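Local coordinates for ferripyochelin binding protein (Salmonella enterica subsp. enterica serovar Typhimurium, PDB 3R3R), which binds zinc and belongs to the gamma-class carbonic anhydrase family, although its physiological role is not firmly established, at residues 46-58 and 69-83. Numbering follows the deposited sequence.
Sequences VVIRGDVNYVAIG and LHVTHKSSSNPHGNP. With ZN (zinc ion), chain B.
H70 and R49 meet at the zinc site of a left-handed beta-helix, on neighbouring coils of the gamma-carbonic anhydrase fold. Strands 47-50 and 68-70 run parallel there. L69 N donates to V47 O and R49 N to L69 O, pairing I48 with L69. H70 binds zinc through ND1 at 2.1 Å; H99 and three waters are further ligands. On the far side of the ring, H70 NE2 donates to D51 OD1 at 3.0 Å, within the ring plane and onto the syn lone pair. V52 N also donates to OD1. The guanidinium of R49 lies over one face of the imidazole, the planes 33° apart, and its NH2 forms a salt bridge with D51 OD2 at 2.8 Å.

Beyond the corner, N53 reaches into the 72-82 loop. Its ND2 donates to both T72 O and H80 O at 3.0 Å, each in the amide plane, while OD1 accepts from Y54 N. V71 CG2 packs on N53 CB at 3.6 Å. P83 CB sits over the Y54 ring as a CH-pi contact, 3.7 Å from the centroid. D51 is thus a second-shell carboxylate: with zinc on ND1 and D51 on NE2, the ring of H70 has little freedom to turn, and R49 in turn holds D51.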
ATOM      1  N   VAL A  46      -6.971   9.061   1.367  1.00  9.43           N
ATOM      2  CA  VAL A  46      -6.015   8.096   1.902  1.00  9.56           C
ATOM      3  C   VAL A  46      -5.144   8.787   2.939  1.00  8.84           C
ATOM      4  O   VAL A  46      -4.775   9.946   2.760  1.00 10.15           O
ATOM      5  CB  VAL A  46      -5.126   7.561   0.750  1.00  9.06           C
ATOM      6  CG1 VAL A  46      -3.937   6.782   1.268  1.00 10.54           C
ATOM      7  CG2 VAL A  46      -5.937   6.682  -0.180  1.00  9.97           C
ATOM      8  N   VAL A  47      -4.782   8.072   3.999  1.00  9.50           N
ATOM      9  CA  VAL A  47      -3.745   8.537   4.924  1.00  8.76           C
ATOM     10  C   VAL A  47      -2.545   7.608   4.856  1.00  8.24           C
ATOM     11  O   VAL A  47      -2.704   6.389   4.977  1.00  9.04           O
ATOM     12  CB  VAL A  47      -4.221   8.539   6.390  1.00 10.22           C
ATOM     13  CG1 VAL A  47      -3.138   9.136   7.298  1.00 10.96           C
ATOM     14  CG2 VAL A  47      -5.531   9.316   6.542  1.00 10.96           C
ATOM     15  N   ILE A  48      -1.347   8.167   4.672  1.00  9.36           N
ATOM     16  CA  ILE A  48      -0.107   7.392   4.767  1.00 10.37           C
ATOM     17  C   ILE A  48       0.746   8.110   5.790  1.00 10.43           C
ATOM     18  O   ILE A  48       1.192   9.226   5.536  1.00 11.39           O
ATOM     19  CB  ILE A  48       0.650   7.281   3.433  1.00 10.68           C
ATOM     20  CG1 ILE A  48      -0.305   6.842   2.313  1.00 11.03           C
ATOM     21  CG2 ILE A  48       1.810   6.304   3.593  1.00 11.62           C
ATOM     22  CD1 ILE A  48       0.332   6.695   0.937  1.00 13.80           C
ATOM     23  N   ARG A  49       0.952   7.496   6.954  1.00  9.79           N
ATOM     24  CA  ARG A  49       1.603   8.174   8.062  1.00 10.95           C
ATOM     25  C   ARG A  49       2.909   7.471   8.420  1.00 10.84           C
ATOM     26  O   ARG A  49       2.904   6.438   9.096  1.00 12.34           O
ATOM     27  CB  ARG A  49       0.638   8.286   9.253  1.00 10.70           C
ATOM     28  CG  ARG A  49       1.192   9.099  10.419  1.00 10.73           C
ATOM     29  CD  ARG A  49       0.108   9.762  11.270  1.00 10.87           C
ATOM     30  NE  ARG A  49      -0.837   8.846  11.924  1.00 10.52           N
ATOM     31  CZ  ARG A  49      -0.653   8.254  13.109  1.00 10.16           C
ATOM     32  NH1 ARG A  49      -1.614   7.484  13.628  1.00 10.35           N
ATOM     33  NH2 ARG A  49       0.476   8.435  13.798  1.00 11.83           N
ATOM     34  N   GLY A  50       4.011   8.001   7.905  1.00 11.85           N
ATOM     35  CA  GLY A  50       5.329   7.434   8.148  1.00 13.03           C
ATOM     36  C   GLY A  50       6.076   8.225   9.203  1.00 12.81           C
ATOM     37  O   GLY A  50       7.158   8.749   8.942  1.00 13.39           O
ATOM     38  N   ASP A  51       5.497   8.327  10.390  1.00 11.74           N
ATOM     39  CA  ASP A  51       6.119   9.131  11.434  1.00 12.38           C
ATOM     40  C   ASP A  51       7.039   8.347  12.361  1.00 12.53           C
ATOM     41  O   ASP A  51       8.234   8.614  12.400  1.00 13.57           O
ATOM     42  CB  ASP A  51       5.061   9.950  12.219  1.00 12.93           C
ATOM     43  CG  ASP A  51       3.848   9.124  12.698  1.00 11.01           C
ATOM     44  OD1 ASP A  51       3.832   7.889  12.643  1.00 12.05           O
ATOM     45  OD2 ASP A  51       2.900   9.777  13.156  1.00 12.20           O
ATOM     46  N   VAL A  52       6.509   7.341  13.034  1.00 11.50           N
ATOM     47  CA  VAL A  52       7.286   6.536  13.968  1.00 12.33           C
ATOM     48  C   VAL A  52       8.074   5.434  13.262  1.00 11.58           C
ATOM     49  O   VAL A  52       8.855   4.735  13.872  1.00 13.34           O
ATOM     50  CB  VAL A  52       6.419   5.977  15.109  1.00 13.62           C
ATOM     51  CG1 VAL A  52       5.762   7.105  15.846  1.00 15.80           C
ATOM     52  CG2 VAL A  52       5.374   5.002  14.574  1.00 13.27           C
ATOM     53  N   ASN A  53       7.833   5.284  11.967  1.00 11.64           N
ATOM     54  CA  ASN A  53       8.634   4.389  11.141  1.00 10.81           C
ATOM     55  C   ASN A  53       8.386   4.760   9.680  1.00 11.52           C
ATOM     56  O   ASN A  53       7.498   5.571   9.399  1.00 13.10           O
ATOM     57  CB  ASN A  53       8.303   2.928  11.429  1.00 11.31           C
ATOM     58  CG  ASN A  53       9.531   2.059  11.470  1.00 11.71           C
ATOM     59  OD1 ASN A  53      10.426   2.182  10.625  1.00 12.47           O
ATOM     60  ND2 ASN A  53       9.581   1.161  12.446  1.00 11.37           N
ATOM     61  N   TYR A  54       9.178   4.211   8.761  1.00 12.12           N
ATOM     62  CA  TYR A  54       9.047   4.600   7.362  1.00 12.28           C
ATOM     63  C   TYR A  54       8.038   3.749   6.609  1.00 10.38           C
ATOM     64  O   TYR A  54       7.691   2.623   7.021  1.00 11.60           O
ATOM     65  CB  TYR A  54      10.401   4.578   6.640  1.00 13.68           C
ATOM     66  CG  TYR A  54      10.957   3.209   6.334  1.00 14.96           C
ATOM     67  CD1 TYR A  54      10.667   2.586   5.133  1.00 15.40           C
ATOM     68  CD2 TYR A  54      11.788   2.545   7.237  1.00 15.89           C
ATOM     69  CE1 TYR A  54      11.175   1.344   4.824  1.00 16.85           C
ATOM     70  CE2 TYR A  54      12.312   1.278   6.936  1.00 16.68           C
ATOM     71  CZ  TYR A  54      11.990   0.690   5.718  1.00 16.82           C
ATOM     72  OH  TYR A  54      12.477  -0.550   5.372  1.00 19.84           O
ATOM     73  N   VAL A  55       7.584   4.309   5.485  1.00 12.26           N
ATOM     74  CA  VAL A  55       6.722   3.639   4.520  1.00 11.85           C
ATOM     75  C   VAL A  55       7.405   3.737   3.158  1.00 12.70           C
ATOM     76  O   VAL A  55       7.761   4.836   2.731  1.00 14.50           O
ATOM     77  CB  VAL A  55       5.340   4.319   4.452  1.00 12.62           C
ATOM     78  CG1 VAL A  55       4.480   3.627   3.406  1.00 12.99           C
ATOM     79  CG2 VAL A  55       4.656   4.295   5.819  1.00 11.83           C
ATOM     80  N   ALA A  56       7.630   2.597   2.505  1.00 11.93           N
ATOM     81  CA  ALA A  56       8.249   2.577   1.172  1.00 13.18           C
ATOM     82  C   ALA A  56       7.292   1.900   0.215  1.00 12.24           C
ATOM     83  O   ALA A  56       6.848   0.778   0.482  1.00 13.56           O
ATOM     84  CB  ALA A  56       9.608   1.853   1.193  1.00 14.53           C
ATOM     85  N   ILE A  57       6.943   2.589  -0.872  1.00 12.20           N
ATOM     86  CA  ILE A  57       5.978   2.077  -1.837  1.00 11.91           C
ATOM     87  C   ILE A  57       6.628   2.031  -3.215  1.00 12.98           C
ATOM     88  O   ILE A  57       7.076   3.050  -3.723  1.00 14.07           O
ATOM     89  CB  ILE A  57       4.677   2.907  -1.847  1.00 12.00           C
ATOM     90  CG1 ILE A  57       4.098   3.008  -0.426  1.00 13.01           C
ATOM     91  CG2 ILE A  57       3.674   2.269  -2.790  1.00 13.41           C
ATOM     92  CD1 ILE A  57       2.768   3.751  -0.320  1.00 13.42           C
ATOM     93  N   GLY A  58       6.685   0.833  -3.790  1.00 13.96           N
ATOM     94  CA  GLY A  58       7.387   0.600  -5.039  1.00 14.58           C
ATOM     95  C   GLY A  58       6.647   1.097  -6.270  1.00 13.74           C
ATOM     96  O   GLY A  58       5.466   1.464  -6.212  1.00 13.31           O
ATOM     97  N   LEU A  69      -2.540   3.673   5.968  1.00  8.21           N
ATOM     98  CA  LEU A  69      -1.255   2.987   6.040  1.00  8.43           C
ATOM     99  C   LEU A  69      -0.486   3.552   7.227  1.00  8.53           C
ATOM    100  O   LEU A  69      -0.247   4.770   7.293  1.00 10.01           O
ATOM    101  CB  LEU A  69      -0.463   3.236   4.750  1.00  9.60           C
ATOM    102  CG  LEU A  69      -0.791   2.361   3.530  1.00 10.32           C
ATOM    103  CD1 LEU A  69      -2.252   2.498   3.081  1.00 10.79           C
ATOM    104  CD2 LEU A  69       0.140   2.702   2.387  1.00 10.71           C
ATOM    105  N   HIS A  70      -0.116   2.681   8.167  1.00  8.46           N
ATOM    106  CA  HIS A  70       0.681   3.106   9.309  1.00  9.18           C
ATOM    107  C   HIS A  70       1.676   1.996   9.689  1.00  9.53           C
ATOM    108  O   HIS A  70       1.824   1.005   8.968  1.00  9.49           O
ATOM    109  CB  HIS A  70      -0.227   3.545  10.471  1.00  9.31           C
ATOM    110  CG  HIS A  70       0.483   4.325  11.538  1.00  9.87           C
ATOM    111  ND1 HIS A  70       0.341   4.062  12.886  1.00 10.30           N
ATOM    112  CD2 HIS A  70       1.360   5.357  11.448  1.00 10.64           C
ATOM    113  CE1 HIS A  70       1.090   4.904  13.577  1.00  9.83           C
ATOM    114  NE2 HIS A  70       1.717   5.700  12.730  1.00 10.49           N
ATOM    115  N   VAL A  71       2.378   2.214  10.799  1.00  9.47           N
ATOM    116  CA  VAL A  71       3.601   1.501  11.140  1.00  9.93           C
ATOM    117  C   VAL A  71       3.726   1.442  12.664  1.00  9.82           C
ATOM    118  O   VAL A  71       3.068   2.219  13.370  1.00 10.77           O
ATOM    119  CB  VAL A  71       4.829   2.253  10.575  1.00 10.90           C
ATOM    120  CG1 VAL A  71       4.898   2.110   9.052  1.00 11.80           C
ATOM    121  CG2 VAL A  71       4.827   3.741  10.994  1.00 11.75           C
ATOM    122  N   THR A  72       4.566   0.536  13.171  1.00 11.23           N
ATOM    123  CA  THR A  72       4.815   0.440  14.605  1.00 11.11           C
ATOM    124  C   THR A  72       6.170   1.058  14.952  1.00 11.07           C
ATOM    125  O   THR A  72       7.172   0.879  14.242  1.00 12.12           O
ATOM    126  CB  THR A  72       4.712  -1.034  15.083  1.00 11.64           C
ATOM    127  OG1 THR A  72       3.339  -1.435  14.981  1.00 13.95           O
ATOM    128  CG2 THR A  72       5.136  -1.201  16.543  1.00 12.88           C
ATOM    129  N   HIS A  73       6.179   1.803  16.049  1.00 11.36           N
ATOM    130  CA  HIS A  73       7.356   2.519  16.525  1.00 12.08           C
ATOM    131  C   HIS A  73       8.469   1.595  16.992  1.00 12.33           C
ATOM    132  O   HIS A  73       8.265   0.394  17.247  1.00 12.41           O
ATOM    133  CB  HIS A  73       6.936   3.469  17.655  1.00 12.81           C
ATOM    134  CG  HIS A  73       6.704   2.794  18.973  1.00 13.47           C
ATOM    135  ND1 HIS A  73       5.594   2.013  19.225  1.00 15.53           N
ATOM    136  CD2 HIS A  73       7.424   2.808  20.121  1.00 15.41           C
ATOM    137  CE1 HIS A  73       5.646   1.570  20.469  1.00 19.01           C
ATOM    138  NE2 HIS A  73       6.753   2.025  21.028  1.00 18.43           N
ATOM    139  N   LYS A  74       9.646   2.192  17.142  1.00 12.57           N
ATOM    140  CA  LYS A  74      10.853   1.486  17.541  1.00 13.16           C
ATOM    141  C   LYS A  74      10.984   1.577  19.050  1.00 13.42           C
ATOM    142  O   LYS A  74      10.832   2.658  19.627  1.00 15.04           O
ATOM    143  CB  LYS A  74      12.052   2.138  16.857  1.00 13.92           C
ATOM    144  CG  LYS A  74      11.977   2.039  15.350  1.00 14.97           C
ATOM    145  CD  LYS A  74      12.935   3.038  14.709  1.00 15.92           C
ATOM    146  CE  LYS A  74      12.807   3.013  13.188  1.00 17.02           C
ATOM    147  NZ  LYS A  74      13.607   4.076  12.525  1.00 18.72           N
ATOM    148  N   SER A  75      11.282   0.453  19.691  1.00 13.76           N
ATOM    149  CA  SER A  75      11.401   0.429  21.145  1.00 15.39           C
ATOM    150  C   SER A  75      12.319  -0.717  21.552  1.00 14.50           C
ATOM    151  O   SER A  75      12.771  -1.498  20.714  1.00 14.18           O
ATOM    152  CB  SER A  75      10.025   0.238  21.784  1.00 17.93           C
ATOM    153  OG  SER A  75       9.553  -1.070  21.539  1.00 18.98           O
ATOM    154  N   SER A  76      12.607  -0.824  22.839  1.00 15.95           N
ATOM    155  CA  SER A  76      13.580  -1.803  23.324  1.00 16.72           C
ATOM    156  C   SER A  76      13.216  -3.251  23.024  1.00 17.45           C
ATOM    157  O   SER A  76      14.074  -4.073  22.789  1.00 20.57           O
ATOM    158  CB  SER A  76      13.919  -1.570  24.800  1.00 19.19           C
ATOM    159  OG  SER A  76      12.779  -1.720  25.613  1.00 23.07           O
ATOM    160  N   SER A  77      11.925  -3.563  23.060  1.00 18.26           N
ATOM    161  CA  SER A  77      11.450  -4.905  22.731  1.00 20.58           C
ATOM    162  C   SER A  77      11.356  -5.148  21.227  1.00 18.73           C
ATOM    163  O   SER A  77      11.107  -6.256  20.796  1.00 20.58           O
ATOM    164  CB  SER A  77      10.080  -5.167  23.366  1.00 22.71           C
ATOM    165  OG  SER A  77       9.151  -4.207  22.929  1.00 25.70           O
ATOM    166  N   ASN A  78      11.497  -4.092  20.443  1.00 17.21           N
ATOM    167  CA  ASN A  78      11.336  -4.158  18.992  1.00 16.17           C
ATOM    168  C   ASN A  78      12.143  -3.013  18.371  1.00 14.93           C
ATOM    169  O   ASN A  78      11.582  -2.040  17.944  1.00 13.92           O
ATOM    170  CB  ASN A  78       9.831  -4.027  18.680  1.00 16.91           C
ATOM    171  CG  ASN A  78       9.483  -4.258  17.213  1.00 18.93           C
ATOM    172  OD1 ASN A  78      10.275  -4.738  16.436  1.00 22.48           O
ATOM    173  ND2 ASN A  78       8.253  -3.903  16.855  1.00 21.06           N
ATOM    174  N   PRO A  79      13.468  -3.124  18.343  1.00 14.33           N
ATOM    175  CA  PRO A  79      14.313  -1.991  17.949  1.00 14.76           C
ATOM    176  C   PRO A  79      14.103  -1.472  16.539  1.00 13.36           C
ATOM    177  O   PRO A  79      14.373  -0.327  16.289  1.00 15.40           O
ATOM    178  CB  PRO A  79      15.746  -2.516  18.147  1.00 17.47           C
ATOM    179  CG  PRO A  79      15.612  -3.595  19.111  1.00 20.68           C
ATOM    180  CD  PRO A  79      14.258  -4.211  18.943  1.00 18.50           C
ATOM    181  N   HIS A  80      13.665  -2.324  15.628  1.00 13.26           N
ATOM    182  CA  HIS A  80      13.410  -1.987  14.228  0.50 13.67           C
ATOM    183  C   HIS A  80      12.011  -1.402  14.064  1.00 13.04           C
ATOM    184  O   HIS A  80      11.690  -0.838  13.023  1.00 13.88           O
ATOM    185  CB  HIS A  80      13.507  -3.268  13.376  0.50 15.23           C
ATOM    186  CG  HIS A  80      13.477  -3.029  11.892  0.50 15.91           C
ATOM    187  ND1 HIS A  80      12.501  -3.547  11.065  0.50 19.70           N
ATOM    188  CD2 HIS A  80      14.320  -2.338  11.089  0.50 17.73           C
ATOM    189  CE1 HIS A  80      12.736  -3.172   9.820  0.50 20.53           C
ATOM    190  NE2 HIS A  80      13.832  -2.434   9.808  0.50 20.65           N
ATOM    191  N   GLY A  81      11.161  -1.617  15.067  1.00 12.73           N
ATOM    192  CA  GLY A  81       9.739  -1.366  14.895  1.00 13.47           C
ATOM    193  C   GLY A  81       9.195  -2.216  13.751  1.00 12.50           C
ATOM    194  O   GLY A  81       9.741  -3.272  13.422  1.00 15.22           O
ATOM    195  N   ASN A  82       8.094  -1.771  13.152  1.00 11.37           N
ATOM    196  CA  ASN A  82       7.533  -2.427  11.964  1.00 11.91           C
ATOM    197  C   ASN A  82       7.254  -1.375  10.914  1.00 12.04           C
ATOM    198  O   ASN A  82       6.218  -0.717  10.960  1.00 11.87           O
ATOM    199  CB  ASN A  82       6.271  -3.227  12.286  1.00 12.66           C
ATOM    200  CG  ASN A  82       6.534  -4.323  13.302  1.00 13.26           C
ATOM    201  OD1 ASN A  82       6.900  -5.448  12.939  1.00 17.38           O
ATOM    202  ND2 ASN A  82       6.350  -4.013  14.565  1.00 14.37           N
ATOM    203  N   PRO A  83       8.193  -1.196   9.976  1.00 12.03           N
ATOM    204  CA  PRO A  83       7.941  -0.270   8.871  1.00 12.04           C
ATOM    205  C   PRO A  83       6.965  -0.930   7.897  1.00 10.48           C
ATOM    206  O   PRO A  83       6.639  -2.115   8.039  1.00 11.23           O
ATOM    207  CB  PRO A  83       9.325  -0.118   8.223  1.00 13.67           C
ATOM    208  CG  PRO A  83       9.977  -1.463   8.476  1.00 15.11           C
ATOM    209  CD  PRO A  83       9.492  -1.889   9.848  1.00 13.57           C
TER
HETATM  210 ZN    ZN B 185      -0.770   2.580  13.919  1.00 11.06          ZN
HETATM  211  O   HOH W   1       9.940   4.966  16.320  1.00 14.32           O
HETATM  212  O   HOH W   2      12.561   0.289  10.534  1.00 19.01           O
HETATM  213  O   HOH W   3      14.045  -1.780   6.874  0.50 26.06           O
HETATM  214  O   HOH W   4       0.993   2.046  15.294  1.00 17.48           O
HETATM  215  O   HOH W   5      -0.870   3.386  15.732  1.00 15.26           O
HETATM  216  O   HOH W   6      -1.661   0.958  15.315  1.00 20.78           O